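Long-range contact in imidazolonepropionase (Unidentified, PDB 2Q09), which catalyses the hydrolytic opening of imidazolone-5-propanoate to N-formimidoyl-L-glutamate, the third step of histidine degradation: residues N4-T16 and L26-H40. Residues are numbered along the deposited sequence; the frame is centred on the assembly and turned at random.
Sequences NCERVWLNVTPAT and LLEPHALGVHEGRIH
L26 lays its CD2 methyl on A15, and L27 N donates to P14 O, 2.9 Å away. L27 also meets the P14 ring crosswise, CB to CG, while its CD1 reaches T16 CG2. H30 then pairs with V12 through two backbone bonds; opposite H30 the first chain spends two residues, N11 and V12, in a G1 beta bulge, and it turns a corner at N11. The H30 ring is held from within its own segment, ND1 to E28 O at 2.6 Å. Strand 30-35 runs antiparallel to strand 7-10, their axes 166° apart, and W9 N gives L32 O a bond of 2.7 Å. C5 SG sits 3.8 Å from G33 CA, where a CB would clash with the sulfur. V34 splits its branches: CG1 touches W9 CZ3 at 3.7 Å and CG2 lies against R7 CB. Past it, E6 bends at chi2 (-93°), bringing OE2 to E36 N, which meets it from above the carboxylate plane; OE1 lies at the edge of the H35 ring, so close to ND1 that the modelled length is doubtful. After the type I' turn, H40 points NE2 at N4 OD1, 2.5 Å away and in the ring plane. An alanine in place of H40 is likely to leave the N4 amide without this mate and its end free to turn. Strand 30-35 lies between 7-10 and 38-44 in a small sheet remote from the iron site, while P14 and A15 pack on strand 63-73 and W9 meets F375 edge-to-face.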
ATOM      1  N   ASN A   4      -1.051 -11.598  32.176  1.00 58.06           N
ATOM      2  CA  ASN A   4       0.427 -11.809  32.278  1.00 57.60           C
ATOM      3  C   ASN A   4       1.161 -11.265  31.051  1.00 56.99           C
ATOM      4  O   ASN A   4       1.624 -12.018  30.198  1.00 56.93           O
ATOM      5  CB  ASN A   4       0.725 -13.305  32.463  1.00 58.74           C
ATOM      6  CG  ASN A   4      -0.178 -14.191  31.617  1.00 59.79           C
ATOM      7  OD1 ASN A   4      -0.264 -14.035  30.402  1.00 61.28           O
ATOM      8  ND2 ASN A   4      -0.853 -15.132  32.258  1.00 58.25           N
ATOM      9  N   CYS A   5       1.271  -9.940  30.982  1.00 55.63           N
ATOM     10  CA  CYS A   5       1.942  -9.261  29.879  1.00 53.95           C
ATOM     11  C   CYS A   5       2.729  -8.031  30.345  1.00 52.39           C
ATOM     12  O   CYS A   5       2.366  -7.391  31.332  1.00 52.06           O
ATOM     13  CB  CYS A   5       0.910  -8.863  28.823  1.00 55.11           C
ATOM     14  SG  CYS A   5      -0.724  -8.509  29.497  1.00 55.97           S
ATOM     15  N   GLU A   6       3.803  -7.708  29.630  1.00 51.02           N
ATOM     16  CA  GLU A   6       4.667  -6.583  29.989  1.00 49.76           C
ATOM     17  C   GLU A   6       4.070  -5.182  29.957  1.00 48.26           C
ATOM     18  O   GLU A   6       4.371  -4.364  30.828  1.00 47.48           O
ATOM     19  CB  GLU A   6       5.937  -6.592  29.128  1.00 50.71           C
ATOM     20  CG  GLU A   6       5.720  -6.884  27.647  1.00 52.02           C
ATOM     21  CD  GLU A   6       5.877  -8.353  27.319  1.00 52.69           C
ATOM     22  OE1 GLU A   6       5.256  -9.181  28.008  1.00 53.11           O
ATOM     23  OE2 GLU A   6       6.616  -8.681  26.373  1.00 51.67           O
ATOM     24  N   ARG A   7       3.228  -4.899  28.970  1.00 46.76           N
ATOM     25  CA  ARG A   7       2.651  -3.569  28.848  1.00 44.82           C
ATOM     26  C   ARG A   7       1.134  -3.625  28.786  1.00 42.48           C
ATOM     27  O   ARG A   7       0.562  -4.559  28.234  1.00 41.67           O
ATOM     28  CB  ARG A   7       3.214  -2.899  27.587  1.00 46.70           C
ATOM     29  CG  ARG A   7       4.680  -3.268  27.314  1.00 49.35           C
ATOM     30  CD  ARG A   7       5.286  -2.496  26.148  1.00 50.90           C
ATOM     31  NE  ARG A   7       6.715  -2.763  26.008  1.00 52.89           N
ATOM     32  CZ  ARG A   7       7.234  -3.921  25.609  1.00 54.22           C
ATOM     33  NH1 ARG A   7       6.440  -4.931  25.300  1.00 54.43           N
ATOM     34  NH2 ARG A   7       8.547  -4.068  25.529  1.00 54.93           N
ATOM     35  N   VAL A   8       0.482  -2.623  29.369  1.00 40.07           N
ATOM     36  CA  VAL A   8      -0.976  -2.577  29.372  1.00 38.40           C
ATOM     37  C   VAL A   8      -1.514  -1.164  29.184  1.00 37.10           C
ATOM     38  O   VAL A   8      -1.048  -0.214  29.814  1.00 36.61           O
ATOM     39  CB  VAL A   8      -1.570  -3.144  30.691  1.00 38.49           C
ATOM     40  CG1 VAL A   8      -3.082  -2.915  30.723  1.00 37.92           C
ATOM     41  CG2 VAL A   8      -1.269  -4.622  30.807  1.00 37.46           C
ATOM     42  N   TRP A   9      -2.486  -1.045  28.289  1.00 35.63           N
ATOM     43  CA  TRP A   9      -3.141   0.220  28.000  1.00 35.31           C
ATOM     44  C   TRP A   9      -4.528   0.138  28.618  1.00 34.50           C
ATOM     45  O   TRP A   9      -5.370  -0.640  28.171  1.00 34.21           O
ATOM     46  CB  TRP A   9      -3.244   0.433  26.484  1.00 35.21           C
ATOM     47  CG  TRP A   9      -1.974   0.914  25.882  1.00 34.36           C
ATOM     48  CD1 TRP A   9      -1.657   2.202  25.561  1.00 34.09           C
ATOM     49  CD2 TRP A   9      -0.812   0.131  25.599  1.00 33.98           C
ATOM     50  NE1 TRP A   9      -0.365   2.271  25.103  1.00 33.87           N
ATOM     51  CE2 TRP A   9       0.180   1.011  25.119  1.00 33.39           C
ATOM     52  CE3 TRP A   9      -0.505  -1.231  25.714  1.00 34.42           C
ATOM     53  CZ2 TRP A   9       1.454   0.575  24.746  1.00 34.38           C
ATOM     54  CZ3 TRP A   9       0.766  -1.665  25.342  1.00 34.33           C
ATOM     55  CH2 TRP A   9       1.725  -0.764  24.869  1.00 33.83           C
ATOM     56  N   LEU A  10      -4.758   0.930  29.657  1.00 34.21           N
ATOM     57  CA  LEU A  10      -6.047   0.926  30.336  1.00 33.50           C
ATOM     58  C   LEU A  10      -7.029   1.927  29.744  1.00 33.86           C
ATOM     59  O   LEU A  10      -6.639   2.956  29.189  1.00 33.20           O
ATOM     60  CB  LEU A  10      -5.862   1.233  31.824  1.00 33.96           C
ATOM     61  CG  LEU A  10      -5.100   0.216  32.679  1.00 33.96           C
ATOM     62  CD1 LEU A  10      -4.852   0.800  34.060  1.00 35.37           C
ATOM     63  CD2 LEU A  10      -5.896  -1.081  32.775  1.00 33.69           C
ATOM     64  N   ASN A  11      -8.311   1.612  29.889  1.00 32.80           N
ATOM     65  CA  ASN A  11      -9.393   2.454  29.414  1.00 32.32           C
ATOM     66  C   ASN A  11      -9.294   2.915  27.965  1.00 30.27           C
ATOM     67  O   ASN A  11      -9.304   4.111  27.690  1.00 29.07           O
ATOM     68  CB  ASN A  11      -9.540   3.672  30.332  1.00 33.12           C
ATOM     69  CG  ASN A  11      -9.865   3.279  31.762  1.00 37.83           C
ATOM     70  OD1 ASN A  11     -10.810   2.535  32.010  1.00 38.28           O
ATOM     71  ND2 ASN A  11      -9.081   3.777  32.711  1.00 38.48           N
ATOM     72  N   VAL A  12      -9.191   1.967  27.046  1.00 30.26           N
ATOM     73  CA  VAL A  12      -9.154   2.304  25.630  1.00 29.84           C
ATOM     74  C   VAL A  12     -10.509   1.925  25.039  1.00 28.89           C
ATOM     75  O   VAL A  12     -11.092   0.911  25.422  1.00 27.95           O
ATOM     76  CB  VAL A  12      -8.061   1.525  24.864  1.00 30.35           C
ATOM     77  CG1 VAL A  12      -6.682   1.995  25.295  1.00 31.23           C
ATOM     78  CG2 VAL A  12      -8.223   0.040  25.085  1.00 32.15           C
ATOM     79  N   THR A  13     -11.023   2.758  24.136  1.00 27.12           N
ATOM     80  CA  THR A  13     -12.289   2.480  23.459  1.00 26.31           C
ATOM     81  C   THR A  13     -11.851   1.900  22.118  1.00 25.85           C
ATOM     82  O   THR A  13     -11.578   2.629  21.168  1.00 24.34           O
ATOM     83  CB  THR A  13     -13.098   3.763  23.230  1.00 25.95           C
ATOM     84  OG1 THR A  13     -13.330   4.407  24.488  1.00 28.37           O
ATOM     85  CG2 THR A  13     -14.432   3.436  22.570  1.00 25.87           C
ATOM     86  N   PRO A  14     -11.805   0.567  22.024  1.00 26.14           N
ATOM     87  CA  PRO A  14     -11.386  -0.155  20.828  1.00 25.69           C
ATOM     88  C   PRO A  14     -12.297  -0.252  19.617  1.00 25.90           C
ATOM     89  O   PRO A  14     -13.438  -0.691  19.714  1.00 25.31           O
ATOM     90  CB  PRO A  14     -11.056  -1.535  21.377  1.00 27.24           C
ATOM     91  CG  PRO A  14     -12.178  -1.728  22.355  1.00 25.82           C
ATOM     92  CD  PRO A  14     -12.227  -0.379  23.075  1.00 26.62           C
ATOM     93  N   ALA A  15     -11.771   0.183  18.478  1.00 23.79           N
ATOM     94  CA  ALA A  15     -12.467   0.065  17.202  1.00 23.86           C
ATOM     95  C   ALA A  15     -11.655  -1.104  16.666  1.00 23.33           C
ATOM     96  O   ALA A  15     -10.652  -0.906  15.986  1.00 22.73           O
ATOM     97  CB  ALA A  15     -12.241   1.310  16.337  1.00 23.33           C
ATOM     98  N   THR A  16     -12.081  -2.315  16.999  1.00 23.23           N
ATOM     99  CA  THR A  16     -11.354  -3.519  16.629  1.00 23.30           C
ATOM    100  C   THR A  16     -11.240  -3.805  15.154  1.00 23.54           C
ATOM    101  O   THR A  16     -10.284  -4.459  14.732  1.00 24.07           O
ATOM    102  CB  THR A  16     -11.969  -4.770  17.301  1.00 23.08           C
ATOM    103  OG1 THR A  16     -13.280  -5.001  16.772  1.00 23.79           O
ATOM    104  CG2 THR A  16     -12.071  -4.559  18.818  1.00 21.42           C
ATOM    105  N   LEU A  26     -16.530  -1.516  17.076  1.00 23.86           N
ATOM    106  CA  LEU A  26     -16.298  -0.721  18.283  1.00 24.62           C
ATOM    107  C   LEU A  26     -16.864  -1.433  19.506  1.00 26.12           C
ATOM    108  O   LEU A  26     -17.954  -2.006  19.444  1.00 25.40           O
ATOM    109  CB  LEU A  26     -16.967   0.652  18.164  1.00 26.09           C
ATOM    110  CG  LEU A  26     -16.199   1.821  17.543  1.00 27.59           C
ATOM    111  CD1 LEU A  26     -17.152   2.973  17.297  1.00 29.58           C
ATOM    112  CD2 LEU A  26     -15.061   2.252  18.476  1.00 26.79           C
ATOM    113  N   LEU A  27     -16.126  -1.381  20.612  1.00 26.15           N
ATOM    114  CA  LEU A  27     -16.548  -2.023  21.857  1.00 27.42           C
ATOM    115  C   LEU A  27     -16.495  -1.028  23.012  1.00 28.45           C
ATOM    116  O   LEU A  27     -15.991   0.094  22.862  1.00 27.12           O
ATOM    117  CB  LEU A  27     -15.624  -3.193  22.190  1.00 25.99           C
ATOM    118  CG  LEU A  27     -15.316  -4.236  21.109  1.00 26.67           C
ATOM    119  CD1 LEU A  27     -14.248  -5.179  21.638  1.00 27.35           C
ATOM    120  CD2 LEU A  27     -16.572  -5.013  20.735  1.00 27.43           C
ATOM    121  N   GLU A  28     -17.016  -1.453  24.162  1.00 28.89           N
ATOM    122  CA  GLU A  28     -17.005  -0.631  25.364  1.00 30.14           C
ATOM    123  C   GLU A  28     -15.540  -0.507  25.770  1.00 28.74           C
ATOM    124  O   GLU A  28     -14.693  -1.214  25.242  1.00 27.71           O
ATOM    125  CB  GLU A  28     -17.788  -1.329  26.484  1.00 33.64           C
ATOM    126  CG  GLU A  28     -17.208  -2.693  26.870  1.00 36.80           C
ATOM    127  CD  GLU A  28     -18.037  -3.416  27.910  1.00 41.78           C
ATOM    128  OE1 GLU A  28     -18.210  -2.872  29.016  1.00 43.13           O
ATOM    129  OE2 GLU A  28     -18.515  -4.529  27.619  1.00 41.54           O
ATOM    130  N   PRO A  29     -15.221   0.388  26.713  1.00 29.36           N
ATOM    131  CA  PRO A  29     -13.830   0.549  27.147  1.00 29.56           C
ATOM    132  C   PRO A  29     -13.197  -0.784  27.550  1.00 30.71           C
ATOM    133  O   PRO A  29     -13.824  -1.609  28.224  1.00 30.43           O
ATOM    134  CB  PRO A  29     -13.952   1.514  28.319  1.00 29.23           C
ATOM    135  CG  PRO A  29     -15.101   2.375  27.910  1.00 29.19           C
ATOM    136  CD  PRO A  29     -16.097   1.365  27.381  1.00 29.18           C
ATOM    137  N   HIS A  30     -11.958  -0.996  27.121  1.00 29.96           N
ATOM    138  CA  HIS A  30     -11.230  -2.224  27.417  1.00 30.16           C
ATOM    139  C   HIS A  30      -9.828  -1.935  27.924  1.00 31.32           C
ATOM    140  O   HIS A  30      -9.398  -0.788  28.009  1.00 32.51           O
ATOM    141  CB  HIS A  30     -11.083  -3.088  26.159  1.00 31.70           C
ATOM    142  CG  HIS A  30     -12.253  -3.979  25.881  1.00 31.98           C
ATOM    143  ND1 HIS A  30     -13.535  -3.500  25.713  1.00 33.49           N
ATOM    144  CD2 HIS A  30     -12.328  -5.321  25.716  1.00 31.20           C
ATOM    145  CE1 HIS A  30     -14.349  -4.511  25.457  1.00 32.97           C
ATOM    146  NE2 HIS A  30     -13.641  -5.625  25.454  1.00 32.54           N
ATOM    147  N   ALA A  31      -9.123  -3.012  28.246  1.00 31.66           N
ATOM    148  CA  ALA A  31      -7.744  -2.954  28.697  1.00 32.27           C
ATOM    149  C   ALA A  31      -7.005  -3.775  27.650  1.00 31.73           C
ATOM    150  O   ALA A  31      -7.408  -4.898  27.352  1.00 33.03           O
ATOM    151  CB  ALA A  31      -7.599  -3.597  30.072  1.00 32.19           C
ATOM    152  N   LEU A  32      -5.949  -3.217  27.074  1.00 32.10           N
ATOM    153  CA  LEU A  32      -5.191  -3.935  26.056  1.00 31.95           C
ATOM    154  C   LEU A  32      -3.783  -4.231  26.561  1.00 32.08           C
ATOM    155  O   LEU A  32      -3.015  -3.317  26.856  1.00 32.23           O
ATOM    156  CB  LEU A  32      -5.133  -3.110  24.762  1.00 32.82           C
ATOM    157  CG  LEU A  32      -4.580  -3.790  23.503  1.00 32.78           C
ATOM    158  CD1 LEU A  32      -4.820  -2.896  22.297  1.00 33.58           C
ATOM    159  CD2 LEU A  32      -3.094  -4.076  23.670  1.00 32.27           C
ATOM    160  N   GLY A  33      -3.456  -5.516  26.663  1.00 32.64           N
ATOM    161  CA  GLY A  33      -2.144  -5.916  27.139  1.00 32.66           C
ATOM    162  C   GLY A  33      -1.347  -6.582  26.035  1.00 32.60           C
ATOM    163  O   GLY A  33      -1.901  -7.309  25.213  1.00 33.22           O
ATOM    164  N   VAL A  34      -0.047  -6.330  25.997  1.00 32.84           N
ATOM    165  CA  VAL A  34       0.771  -6.931  24.960  1.00 34.24           C
ATOM    166  C   VAL A  34       1.844  -7.836  25.543  1.00 35.24           C
ATOM    167  O   VAL A  34       2.340  -7.613  26.646  1.00 35.98           O
ATOM    168  CB  VAL A  34       1.440  -5.846  24.075  1.00 33.92           C
ATOM    169  CG1 VAL A  34       0.382  -4.889  23.541  1.00 32.51           C
ATOM    170  CG2 VAL A  34       2.499  -5.096  24.856  1.00 33.23           C
ATOM    171  N   HIS A  35       2.186  -8.877  24.796  1.00 36.64           N
ATOM    172  CA  HIS A  35       3.223  -9.796  25.223  1.00 37.94           C
ATOM    173  C   HIS A  35       4.021 -10.234  24.013  1.00 37.47           C
ATOM    174  O   HIS A  35       3.470 -10.778  23.056  1.00 36.69           O
ATOM    175  CB  HIS A  35       2.630 -11.017  25.923  1.00 38.82           C
ATOM    176  CG  HIS A  35       3.661 -11.878  26.574  1.00 41.59           C
ATOM    177  ND1 HIS A  35       4.495 -11.408  27.569  1.00 42.28           N
ATOM    178  CD2 HIS A  35       4.030 -13.161  26.348  1.00 41.81           C
ATOM    179  CE1 HIS A  35       5.336 -12.364  27.921  1.00 42.41           C
ATOM    180  NE2 HIS A  35       5.076 -13.439  27.198  1.00 42.00           N
ATOM    181  N   GLU A  36       5.320  -9.983  24.060  1.00 37.77           N
ATOM    182  CA  GLU A  36       6.211 -10.348  22.974  1.00 39.16           C
ATOM    183  C   GLU A  36       5.694  -9.884  21.613  1.00 37.45           C
ATOM    184  O   GLU A  36       5.503 -10.682  20.694  1.00 37.49           O
ATOM    185  CB  GLU A  36       6.449 -11.860  22.994  1.00 42.08           C
ATOM    186  CG  GLU A  36       7.460 -12.280  24.058  1.00 47.77           C
ATOM    187  CD  GLU A  36       7.478 -13.770  24.324  1.00 51.69           C
ATOM    188  OE1 GLU A  36       7.487 -14.551  23.354  1.00 54.64           O
ATOM    189  OE2 GLU A  36       7.498 -14.162  25.508  1.00 53.41           O
ATOM    190  N   GLY A  37       5.467  -8.577  21.511  1.00 35.80           N
ATOM    191  CA  GLY A  37       5.012  -7.961  20.274  1.00 34.47           C
ATOM    192  C   GLY A  37       3.604  -8.263  19.793  1.00 33.00           C
ATOM    193  O   GLY A  37       3.233  -7.848  18.699  1.00 31.01           O
ATOM    194  N   ARG A  38       2.814  -8.975  20.592  1.00 32.38           N
ATOM    195  CA  ARG A  38       1.457  -9.310  20.192  1.00 32.38           C
ATOM    196  C   ARG A  38       0.410  -8.922  21.218  1.00 32.55           C
ATOM    197  O   ARG A  38       0.715  -8.729  22.396  1.00 30.56           O
ATOM    198  CB  ARG A  38       1.341 -10.809  19.928  1.00 33.79           C
ATOM    199  CG  ARG A  38       2.195 -11.301  18.781  1.00 35.80           C
ATOM    200  CD  ARG A  38       1.943 -12.765  18.503  1.00 37.12           C
ATOM    201  NE  ARG A  38       2.759 -13.234  17.389  1.00 38.22           N
ATOM    202  CZ  ARG A  38       2.382 -13.220  16.115  1.00 39.50           C
ATOM    203  NH1 ARG A  38       1.184 -12.771  15.773  1.00 40.04           N
ATOM    204  NH2 ARG A  38       3.221 -13.634  15.176  1.00 39.87           N
ATOM    205  N   ILE A  39      -0.831  -8.801  20.752  1.00 31.67           N
ATOM    206  CA  ILE A  39      -1.933  -8.474  21.637  1.00 32.20           C
ATOM    207  C   ILE A  39      -2.159  -9.748  22.447  1.00 33.95           C
ATOM    208  O   ILE A  39      -2.537 -10.791  21.898  1.00 33.10           O
ATOM    209  CB  ILE A  39      -3.205  -8.125  20.848  1.00 31.06           C
ATOM    210  CG1 ILE A  39      -2.911  -6.973  19.880  1.00 31.32           C
ATOM    211  CG2 ILE A  39      -4.311  -7.695  21.818  1.00 30.29           C
ATOM    212  CD1 ILE A  39      -4.045  -6.665  18.923  1.00 31.12           C
ATOM    213  N   HIS A  40      -1.902  -9.659  23.744  1.00 35.94           N
ATOM    214  CA  HIS A  40      -2.035 -10.806  24.629  1.00 38.19           C
ATOM    215  C   HIS A  40      -3.423 -10.930  25.231  1.00 38.13           C
ATOM    216  O   HIS A  40      -3.903 -12.033  25.494  1.00 38.76           O
ATOM    217  CB  HIS A  40      -0.999 -10.709  25.744  1.00 39.57           C
ATOM    218  CG  HIS A  40      -0.775 -11.994  26.469  1.00 42.77           C
ATOM    219  ND1 HIS A  40      -0.368 -13.146  25.830  1.00 43.66           N
ATOM    220  CD2 HIS A  40      -0.897 -12.313  27.780  1.00 43.23           C
ATOM    221  CE1 HIS A  40      -0.248 -14.121  26.716  1.00 44.12           C
ATOM    222  NE2 HIS A  40      -0.565 -13.641  27.906  1.00 44.74           N
TER